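Local atomic coordinates of type II secretion system protein C (Vibrio cholerae, PDB entry 2I6V), a protein that takes part in type II secretion, probably being required for export of cholera toxin across the outer membrane, and is represented here by its PDZ domain, predicted to be periplasmic. Residues A[35-40]-A[81-86]; A[21-26]-A[41-46]; A[2-7]-A[25-30]. All coordinates share one frame; numbering follows the deposited sequence. Where two conformers were deposited one is given.

Contact 1. Residues A[35-40]-A[81-86]; sequences IGLQDG and HDVYIQ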
loop_
_atom_site.group_PDB
_atom_site.type_symbol
_atom_site.label_atom_id
_atom_site.label_comp_id
_atom_site.label_asym_id
_atom_site.label_seq_id
_atom_site.Cartn_x
_atom_site.Cartn_y
_atom_site.Cartn_z
ATOM N N ILE A 35 2.915 12.114 -0.919
ATOM C CA ILE A 35 3.742 10.905 -0.784
ATOM C C ILE A 35 4.190 10.353 -2.134
ATOM O O ILE A 35 5.021 9.450 -2.194
ATOM C CB ILE A 35 3.060 9.786 0.060
ATOM C CG1 ILE A 35 1.827 9.234 -0.648
ATOM C CG2 ILE A 35 2.686 10.264 1.484
ATOM C CD1 ILE A 35 1.096 8.206 0.193
ATOM N N GLY A 36 3.638 10.908 -3.210
ATOM C CA GLY A 36 4.106 10.607 -4.553
ATOM C C GLY A 36 3.483 9.386 -5.187
ATOM O O GLY A 36 4.092 8.770 -6.058
ATOM N N LEU A 37 2.277 9.031 -4.766
ATOM C CA LEU A 37 1.567 7.938 -5.428
ATOM C C LEU A 37 0.895 8.424 -6.702
ATOM O O LEU A 37 0.635 9.621 -6.873
ATOM C CB LEU A 37 0.511 7.336 -4.498
ATOM C CG LEU A 37 1.028 6.424 -3.389
ATOM C CD1 LEU A 37 -0.123 6.018 -2.480
ATOM C CD2 LEU A 37 1.688 5.197 -4.006
ATOM N N GLN A 38 0.614 7.486 -7.603
ATOM C CA GLN A 38 -0.104 7.780 -8.827
ATOM C C GLN A 38 -1.162 6.711 -9.026
ATOM O O GLN A 38 -0.927 5.537 -8.719
ATOM C CB GLN A 38 0.854 7.825 -10.021
ATOM C CG GLN A 38 1.862 8.955 -9.906
ATOM C CD GLN A 38 2.744 9.092 -11.132
ATOM O OE1 GLN A 38 2.572 8.378 -12.119
ATOM N NE2 GLN A 38 3.705 10.013 -11.068
ATOM N N ASP A 39 -2.330 7.133 -9.500
ATOM C CA ASP A 39 -3.408 6.195 -9.784
ATOM C C ASP A 39 -2.871 5.101 -10.712
ATOM O O ASP A 39 -2.156 5.389 -11.679
ATOM C CB ASP A 39 -4.591 6.899 -10.455
ATOM C CG ASP A 39 -5.723 5.944 -10.762
ATOM O OD1 ASP A 39 -6.277 5.382 -9.803
ATOM O OD2 ASP A 39 -6.053 5.748 -11.961
ATOM N N GLY A 40 -3.204 3.849 -10.408
ATOM C CA GLY A 40 -2.741 2.727 -11.219
ATOM C C GLY A 40 -1.373 2.153 -10.851
ATOM O O GLY A 40 -0.921 1.184 -11.463
ATOM N N HIS A 81 9.677 1.432 -6.358
ATOM C CA HIS A 81 10.215 2.350 -5.371
ATOM C C HIS A 81 9.337 2.377 -4.131
ATOM O O HIS A 81 8.203 1.887 -4.145
ATOM C CB HIS A 81 10.384 3.756 -5.940
ATOM C CG HIS A 81 9.102 4.515 -6.065
ATOM N ND1 HIS A 81 8.272 4.396 -7.158
ATOM C CD2 HIS A 81 8.518 5.421 -5.245
ATOM C CE1 HIS A 81 7.225 5.188 -7.001
ATOM N NE2 HIS A 81 7.351 5.821 -5.848
ATOM N N ASP A 82 9.874 2.953 -3.061
ATOM C CA ASP A 82 9.166 2.988 -1.793
ATOM C C ASP A 82 8.519 4.344 -1.570
ATOM O O ASP A 82 9.136 5.392 -1.813
ATOM C CB ASP A 82 10.119 2.667 -0.644
ATOM C CG ASP A 82 10.469 1.192 -0.579
ATOM O OD1 ASP A 82 9.862 0.403 -1.340
ATOM O OD2 ASP A 82 11.350 0.824 0.224
ATOM N N VAL A 83 7.267 4.296 -1.130
ATOM C CA VAL A 83 6.488 5.466 -0.789
ATOM C C VAL A 83 6.432 5.528 0.729
ATOM O O VAL A 83 6.142 4.536 1.397
ATOM C CB VAL A 83 5.073 5.334 -1.365
ATOM C CG1 VAL A 83 4.167 6.405 -0.814
ATOM C CG2 VAL A 83 5.129 5.395 -2.899
ATOM N N TYR A 84 6.748 6.694 1.274
ATOM C CA TYR A 84 6.807 6.842 2.710
ATOM C C TYR A 84 5.554 7.515 3.243
ATOM O O TYR A 84 5.239 8.655 2.896
ATOM C CB TYR A 84 8.080 7.581 3.104
ATOM C CG TYR A 84 9.304 6.877 2.565
ATOM C CD1 TYR A 84 9.757 5.699 3.149
ATOM C CD2 TYR A 84 9.981 7.364 1.454
ATOM C CE1 TYR A 84 10.867 5.036 2.655
ATOM C CE2 TYR A 84 11.094 6.709 0.950
ATOM C CZ TYR A 84 11.531 5.546 1.556
ATOM O OH TYR A 84 12.636 4.888 1.066
ATOM N N ILE A 85 4.825 6.765 4.056
ATOM C CA ILE A 85 3.610 7.241 4.677
ATOM C C ILE A 85 3.896 7.683 6.115
ATOM O O ILE A 85 4.397 6.902 6.924
ATOM C CB ILE A 85 2.531 6.132 4.634
ATOM C CG1 ILE A 85 1.969 6.001 3.212
ATOM C CG2 ILE A 85 1.417 6.402 5.639
ATOM C CD1 ILE A 85 1.169 4.730 2.984
ATOM N N GLN A 86 3.595 8.943 6.416
ATOM C CA GLN A 86 3.813 9.502 7.742
ATOM C C GLN A 86 2.477 9.548 8.472
ATOM O O GLN A 86 1.540 10.167 7.982
ATOM C CB GLN A 86 4.348 10.930 7.616
ATOM C CG GLN A 86 4.596 11.606 8.946
ATOM C CD GLN A 86 5.701 10.908 9.725
ATOM O OE1 GLN A 86 6.863 10.890 9.297
ATOM N NE2 GLN A 86 5.343 10.322 10.858
HETATM O O HOH W 1 7.157 8.977 -0.532
HETATM O O HOH W 2 6.586 8.204 -4.485
#

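Contact 2. Residues A[21-26]-A[41-46]; sequences YRVSPG and DMAVAL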
loop_
_atom_site.group_PDB
_atom_site.type_symbol
_atom_site.label_atom_id
_atom_site.label_comp_id
_atom_site.label_asym_id
_atom_site.label_seq_id
_atom_site.Cartn_x
_atom_site.Cartn_y
_atom_site.Cartn_z
ATOM N N TYR A 21 -1.787 -5.184 -5.376
ATOM C CA TYR A 21 -2.957 -4.304 -5.245
ATOM C C TYR A 21 -2.827 -3.050 -6.098
ATOM O O TYR A 21 -1.820 -2.340 -6.025
ATOM C CB TYR A 21 -3.210 -3.923 -3.775
ATOM C CG TYR A 21 -3.490 -5.136 -2.934
ATOM C CD1 TYR A 21 -4.794 -5.498 -2.620
ATOM C CD2 TYR A 21 -2.455 -5.943 -2.494
ATOM C CE1 TYR A 21 -5.057 -6.635 -1.877
ATOM C CE2 TYR A 21 -2.701 -7.084 -1.744
ATOM C CZ TYR A 21 -4.006 -7.422 -1.440
ATOM O OH TYR A 21 -4.241 -8.561 -0.698
ATOM N N ARG A 22 -3.837 -2.795 -6.922
ATOM C CA ARG A 22 -3.883 -1.558 -7.685
ATOM C C ARG A 22 -4.136 -0.406 -6.733
ATOM O O ARG A 22 -5.027 -0.463 -5.886
ATOM C CB ARG A 22 -5.020 -1.586 -8.703
ATOM C CG ARG A 22 -4.935 -0.464 -9.725
ATOM C CD ARG A 22 -6.253 -0.339 -10.491
ATOM N NE ARG A 22 -6.198 0.693 -11.530
ATOM C CZ ARG A 22 -6.286 2.003 -11.298
ATOM N NH1 ARG A 22 -6.413 2.456 -10.045
ATOM N NH2 ARG A 22 -6.218 2.860 -12.313
ATOM N N VAL A 23 -3.354 0.650 -6.904
ATOM C CA VAL A 23 -3.491 1.861 -6.109
ATOM C C VAL A 23 -4.453 2.866 -6.751
ATOM O O VAL A 23 -4.344 3.163 -7.947
ATOM C CB VAL A 23 -2.111 2.549 -5.981
ATOM C CG1 VAL A 23 -2.242 3.981 -5.504
ATOM C CG2 VAL A 23 -1.174 1.739 -5.082
ATOM N N SER A 24 -5.377 3.390 -5.940
ATOM C CA SER A 24 -6.266 4.488 -6.333
ATOM C C SER A 24 -6.138 5.591 -5.289
ATOM O O SER A 24 -5.701 5.343 -4.172
ATOM C CB SER A 24 -7.731 4.028 -6.404
ATOM O OG SER A 24 -7.934 3.068 -7.440
ATOM N N PRO A 25 -6.523 6.814 -5.647
ATOM C CA PRO A 25 -6.442 7.906 -4.674
ATOM C C PRO A 25 -7.222 7.622 -3.387
ATOM O O PRO A 25 -8.312 7.045 -3.428
ATOM C CB PRO A 25 -7.052 9.092 -5.429
ATOM C CG PRO A 25 -6.784 8.764 -6.886
ATOM C CD PRO A 25 -7.024 7.269 -6.954
ATOM N N GLY A 26 -6.642 8.012 -2.255
ATOM C CA GLY A 26 -7.334 7.928 -0.989
ATOM C C GLY A 26 -8.270 9.107 -0.797
ATOM O O GLY A 26 -8.561 9.879 -1.728
ATOM N N ASP A 41 -0.699 2.741 -9.866
ATOM C CA ASP A 41 0.515 2.129 -9.333
ATOM C C ASP A 41 0.158 0.741 -8.820
ATOM O O ASP A 41 -0.973 0.509 -8.386
ATOM C CB ASP A 41 1.054 2.924 -8.153
ATOM C CG ASP A 41 1.819 4.162 -8.563
ATOM O OD1 ASP A 41 2.140 4.312 -9.758
ATOM O OD2 ASP A 41 2.118 4.970 -7.653
ATOM N N MET A 42 1.120 -0.174 -8.846
ATOM C CA MET A 42 0.889 -1.519 -8.292
ATOM C C MET A 42 1.598 -1.697 -6.957
ATOM O O MET A 42 2.821 -1.718 -6.906
ATOM C CB MET A 42 1.359 -2.607 -9.262
ATOM C CG MET A 42 0.377 -2.893 -10.385
ATOM S SD MET A 42 -1.171 -3.582 -9.750
ATOM C CE MET A 42 -0.539 -5.046 -8.931
ATOM N N ALA A 43 0.833 -1.842 -5.880
ATOM C CA ALA A 43 1.425 -1.994 -4.556
ATOM C C ALA A 43 1.778 -3.455 -4.337
ATOM O O ALA A 43 0.950 -4.348 -4.550
ATOM C CB ALA A 43 0.459 -1.533 -3.495
ATOM N N VAL A 44 3.013 -3.700 -3.916
ATOM C CA VAL A 44 3.478 -5.080 -3.787
ATOM C C VAL A 44 3.991 -5.432 -2.393
ATOM O O VAL A 44 4.012 -6.606 -2.009
ATOM C CB VAL A 44 4.536 -5.414 -4.852
ATOM C CG1 VAL A 44 3.946 -5.247 -6.251
ATOM C CG2 VAL A 44 5.756 -4.516 -4.694
ATOM N N ALA A 45 4.400 -4.428 -1.626
ATOM C CA ALA A 45 4.850 -4.694 -0.262
ATOM C C ALA A 45 4.481 -3.564 0.678
ATOM O O ALA A 45 4.286 -2.422 0.252
ATOM C CB ALA A 45 6.355 -4.932 -0.238
ATOM N N LEU A 46 4.409 -3.890 1.963
ATOM C CA LEU A 46 4.142 -2.917 3.009
ATOM C C LEU A 46 5.169 -3.159 4.108
ATOM O O LEU A 46 5.263 -4.269 4.632
ATOM C CB LEU A 46 2.717 -3.121 3.537
ATOM C CG LEU A 46 2.114 -2.095 4.488
ATOM C CD1 LEU A 46 2.334 -0.675 3.971
ATOM C CD2 LEU A 46 0.616 -2.386 4.658
#

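Contact 3. Residues A[2-7]-A[25-30]; sequences EIFQYV and PGKDPV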
loop_
_atom_site.group_PDB
_atom_site.type_symbol
_atom_site.label_atom_id
_atom_site.label_comp_id
_atom_site.label_asym_id
_atom_site.label_seq_id
_atom_site.Cartn_x
_atom_site.Cartn_y
_atom_site.Cartn_z
ATOM N N GLU A 2 -5.310 5.689 9.903
ATOM C CA GLU A 2 -6.331 5.711 8.859
ATOM C C GLU A 2 -5.734 5.603 7.462
ATOM O O GLU A 2 -5.595 6.589 6.758
ATOM C CB GLU A 2 -7.204 6.961 9.003
ATOM C CG GLU A 2 -7.997 6.961 10.292
ATOM C CD GLU A 2 -8.904 8.160 10.441
ATOM O OE1 GLU A 2 -8.721 9.156 9.714
ATOM O OE2 GLU A 2 -9.807 8.107 11.302
ATOM N N ILE A 3 -5.395 4.382 7.065
ATOM C CA ILE A 3 -4.803 4.159 5.749
ATOM C C ILE A 3 -5.663 4.736 4.620
ATOM O O ILE A 3 -5.134 5.227 3.613
ATOM C CB ILE A 3 -4.541 2.647 5.504
ATOM C CG1 ILE A 3 -3.501 2.134 6.506
ATOM C CG2 ILE A 3 -4.091 2.399 4.076
ATOM C CD1 ILE A 3 -3.267 0.632 6.424
ATOM N N PHE A 4 -6.986 4.688 4.791
ATOM C CA PHE A 4 -7.917 5.160 3.760
ATOM C C PHE A 4 -7.790 6.642 3.410
ATOM O O PHE A 4 -8.272 7.069 2.363
ATOM C CB PHE A 4 -9.372 4.817 4.132
ATOM C CG PHE A 4 -9.869 5.498 5.377
ATOM C CD1 PHE A 4 -10.415 6.775 5.318
ATOM C CD2 PHE A 4 -9.821 4.849 6.607
ATOM C CE1 PHE A 4 -10.883 7.397 6.468
ATOM C CE2 PHE A 4 -10.288 5.463 7.757
ATOM C CZ PHE A 4 -10.815 6.739 7.691
ATOM N N GLN A 5 -7.147 7.420 4.277
ATOM C CA GLN A 5 -6.906 8.833 3.976
ATOM C C GLN A 5 -5.843 8.970 2.884
ATOM O O GLN A 5 -5.843 9.951 2.127
ATOM C CB GLN A 5 -6.442 9.592 5.231
ATOM C CG GLN A 5 -7.417 9.555 6.402
ATOM C CD GLN A 5 -8.646 10.424 6.181
ATOM O OE1 GLN A 5 -8.762 11.133 5.174
ATOM N NE2 GLN A 5 -9.568 10.395 7.154
ATOM N N TYR A 6 -4.959 7.970 2.809
ATOM C CA TYR A 6 -3.764 8.019 1.957
ATOM C C TYR A 6 -3.977 7.312 0.633
ATOM O O TYR A 6 -3.449 7.738 -0.388
ATOM C CB TYR A 6 -2.572 7.338 2.652
ATOM C CG TYR A 6 -2.144 7.987 3.954
ATOM C CD1 TYR A 6 -1.067 8.867 3.989
ATOM C CD2 TYR A 6 -2.816 7.720 5.144
ATOM C CE1 TYR A 6 -0.666 9.459 5.173
ATOM C CE2 TYR A 6 -2.415 8.301 6.343
ATOM C CZ TYR A 6 -1.341 9.177 6.345
ATOM O OH TYR A 6 -0.944 9.767 7.533
ATOM N N VAL A 7 -4.731 6.214 0.657
ATOM C CA VAL A 7 -4.760 5.330 -0.496
ATOM C C VAL A 7 -5.972 4.408 -0.469
ATOM O O VAL A 7 -6.516 4.095 0.603
ATOM C CB VAL A 7 -3.450 4.489 -0.567
ATOM C CG1 VAL A 7 -3.403 3.463 0.578
ATOM C CG2 VAL A 7 -3.335 3.799 -1.914
ATOM N N PRO A 25 -6.523 6.814 -5.647
ATOM C CA PRO A 25 -6.442 7.906 -4.674
ATOM C C PRO A 25 -7.222 7.622 -3.387
ATOM O O PRO A 25 -8.312 7.045 -3.428
ATOM C CB PRO A 25 -7.052 9.092 -5.429
ATOM C CG PRO A 25 -6.784 8.764 -6.886
ATOM C CD PRO A 25 -7.024 7.269 -6.954
ATOM N N GLY A 26 -6.642 8.012 -2.255
ATOM C CA GLY A 26 -7.334 7.928 -0.989
ATOM C C GLY A 26 -8.270 9.107 -0.797
ATOM O O GLY A 26 -8.561 9.879 -1.728
ATOM N N LYS A 27 -8.737 9.268 0.430
ATOM C CA LYS A 27 -9.717 10.288 0.707
ATOM C C LYS A 27 -9.121 11.690 0.607
ATOM O O LYS A 27 -9.821 12.633 0.230
ATOM C CB LYS A 27 -10.290 10.061 2.098
ATOM C CG LYS A 27 -11.505 10.898 2.403
ATOM C CD LYS A 27 -12.165 10.427 3.671
ATOM C CE LYS A 27 -13.427 11.219 3.922
ATOM N NZ LYS A 27 -13.987 10.908 5.264
ATOM N N ASP A 28 -7.854 11.830 0.997
ATOM C CA ASP A 28 -7.209 13.148 1.068
ATOM C C ASP A 28 -6.140 13.328 -0.018
ATOM O O ASP A 28 -5.079 12.701 0.040
ATOM C CB ASP A 28 -6.592 13.345 2.452
ATOM C CG ASP A 28 -6.126 14.757 2.687
ATOM O OD1 ASP A 28 -6.037 15.529 1.705
ATOM O OD2 ASP A 28 -5.862 15.080 3.864
ATOM N N PRO A 29 -6.420 14.179 -1.019
ATOM C CA PRO A 29 -5.457 14.415 -2.098
ATOM C C PRO A 29 -4.109 14.921 -1.608
ATOM O O PRO A 29 -3.083 14.651 -2.240
ATOM C CB PRO A 29 -6.141 15.491 -2.958
ATOM C CG PRO A 29 -7.588 15.323 -2.682
ATOM C CD PRO A 29 -7.663 14.944 -1.217
ATOM N N VAL A 30 -4.096 15.665 -0.507
ATOM C CA VAL A 30 -2.829 16.182 0.008
ATOM C C VAL A 30 -1.912 15.028 0.393
ATOM O O VAL A 30 -0.708 15.056 0.128
ATOM C CB VAL A 30 -3.041 17.120 1.212
ATOM C CG1 VAL A 30 -1.694 17.445 1.889
ATOM C CG2 VAL A 30 -3.726 18.399 0.744
HETATM O O HOH W 3 -12.274 11.381 7.154
#

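Contact 1. Residues A[35-40]-A[81-86]
The imidazole ring of His81 turns an edge toward Gly36, whose carbonyl O lies near the ring plane, and a water bridges the two. This water sits 2.8 Å from His81 NE2 and donates to the carbonyl oxygens of both Gly36 and Ile35. The His81 side chain also packs on Val74 and Arg76 of strand 69-76, and Gly36 O gains a further donor from Arg76 NH2. A second water donates to Ile35 O at 2.7 Å and accepts from Tyr84 N at 2.9 Å. Ile35 O is therefore gripped by two waters, which join the loop to a strand whose backbone at His81, Val83 and Ile85 is paired with strand 69-76.

Beneath these polar bridges, Val83 divides its methyls between two neighbours. Its CG1, anti to the backbone N (chi1 169°), lies 3.7 Å from Ile35 CB, and the two side chains cross at about a right angle. The other branch, Val83 CG2, meets Leu37 CD2 at 3.6 Å, again in a crossed approach. Ile35 meets two further residues: CG2 lies 3.3 Å from the carbonyl O of Tyr84, and CD1 3.8 Å from Ile85 CG1.

Gly36 has positive phi (86°) and ends helix 29-34 in a Schellman motif; the chain turns here, with Ile35 and Leu37 on either side of the glycine in sequence and both touching Val83. The Gly-Leu-Gln-Asp-Gly-Asp run that begins with this glycine, leading from the short helix into strand 42-46, is typical of bacterial PDZ domains.

Contact 2. Residues A[21-26]-A[41-46]
Tyr21 and Ala43 form an antiparallel hydrogen-bonded pair where strands 17-25 and 42-46 meet in the sheet of the PDZ fold. Tyr21 N donates to Ala43 O at 3.0 Å, in the carbonyl plane, and Ala43 N returns a shorter bond to Tyr21 O (2.7 Å). Two residues along, Val23 N donates to Asp41 O at 2.8 Å, with a C=O...N angle of 163°. Arg22 and Met42, between these bonds, make the non-hydrogen-bonded pair.

The close packing lies on the buried side. Val23 runs alongside Asp41, both side chains pointing the same way, with their CB atoms 3.9 Å apart. Val23 CG2 also comes within 4.0 Å of Ala43 CB, and the valine also touches Phe32 of helix 29-34 and Val7.

Looser packing is found on the face carrying Arg22 and Met42, both partly exposed. Here the methionine chain, bent at chi2 and chi3, folds back over the neighbouring strand: SD lies 4.0 Å from Arg22 CA, and CE is 3.8 Å from Tyr21 N. Arg22 runs extended away from the methionine, and its NH2 forms a salt bridge with Asp39. The short strand axes meet at 125°, well away from strictly antiparallel. The other edge of strand 42-46 pairs with strand 69-76, where Val44 and Ala45 both face Thr73 in a classic beta bulge.

Asp41, a buried residue, has its carboxylate engaged outside the two strands: OD2 forms a salt bridge with Arg76 NH2 and also accepts from Gln38 N.

Contact 3. Residues A[2-7]-A[25-30]
Lys27 lies alongside Gln5, the two side chains pointing the same way. At the root of the lysine, CB is 3.6 Å from Gln5 OE1 and equally near Phe4 O. With CG anti to the backbone N (chi1 -169°) and the rest extended, the chain runs on past the amide: CG stays beside OE1, and CD is 3.8 Å from it. The same CD comes up to the edge of the Phe4 ring, 4.3 Å from CE1 and near the ring plane. At the tip, Lys27 NZ donates to a water at 2.6 Å, which also accepts from Gln5 NE2 (2.9 Å). A second bond from Gln5 NE2, to Glu2 OE1, helps to fix the amide.

The backbones are joined by two bonds, Lys27 N to Phe4 O at 3.0 Å and Asp28 N to Gln5 O. Gly26, lacking a side chain, allows its CA to approach Val7 N to 3.5 Å. Asp28 packs its CB on Gln5 O, while its OD1 accepts from Val30 N.

Asp28 is thus the N-cap of helix 29-34. The contact joins the start of this helix to the turn preceding strand 7-14; as in related bacterial PDZ domains, the strand that follows probably lines the peptide groove.

Five of the six segments lie between the N-terminal turn and strand 42-46; the sixth, 81-86, comes from the last strand. Contact 3 passes directly into contact 2, with which it shares Pro25 and Gly26, and Val7 CG2 packs on Val23 CG1 at 3.8 Å. Contacts 1 and 2 have centres about 8 Å apart and are joined where Gly40 N meets Val23 O at 2.8 Å. Contact 1 reaches contact 3, centre about 11 Å away, through the probable hydrogen bond from Tyr6 OH to Gln86 O (2.6 Å). By analogy with other PDZ domains, the peptide groove probably lies between strand 7-14 and helix 54-62, with contact 3 at the start of that strand.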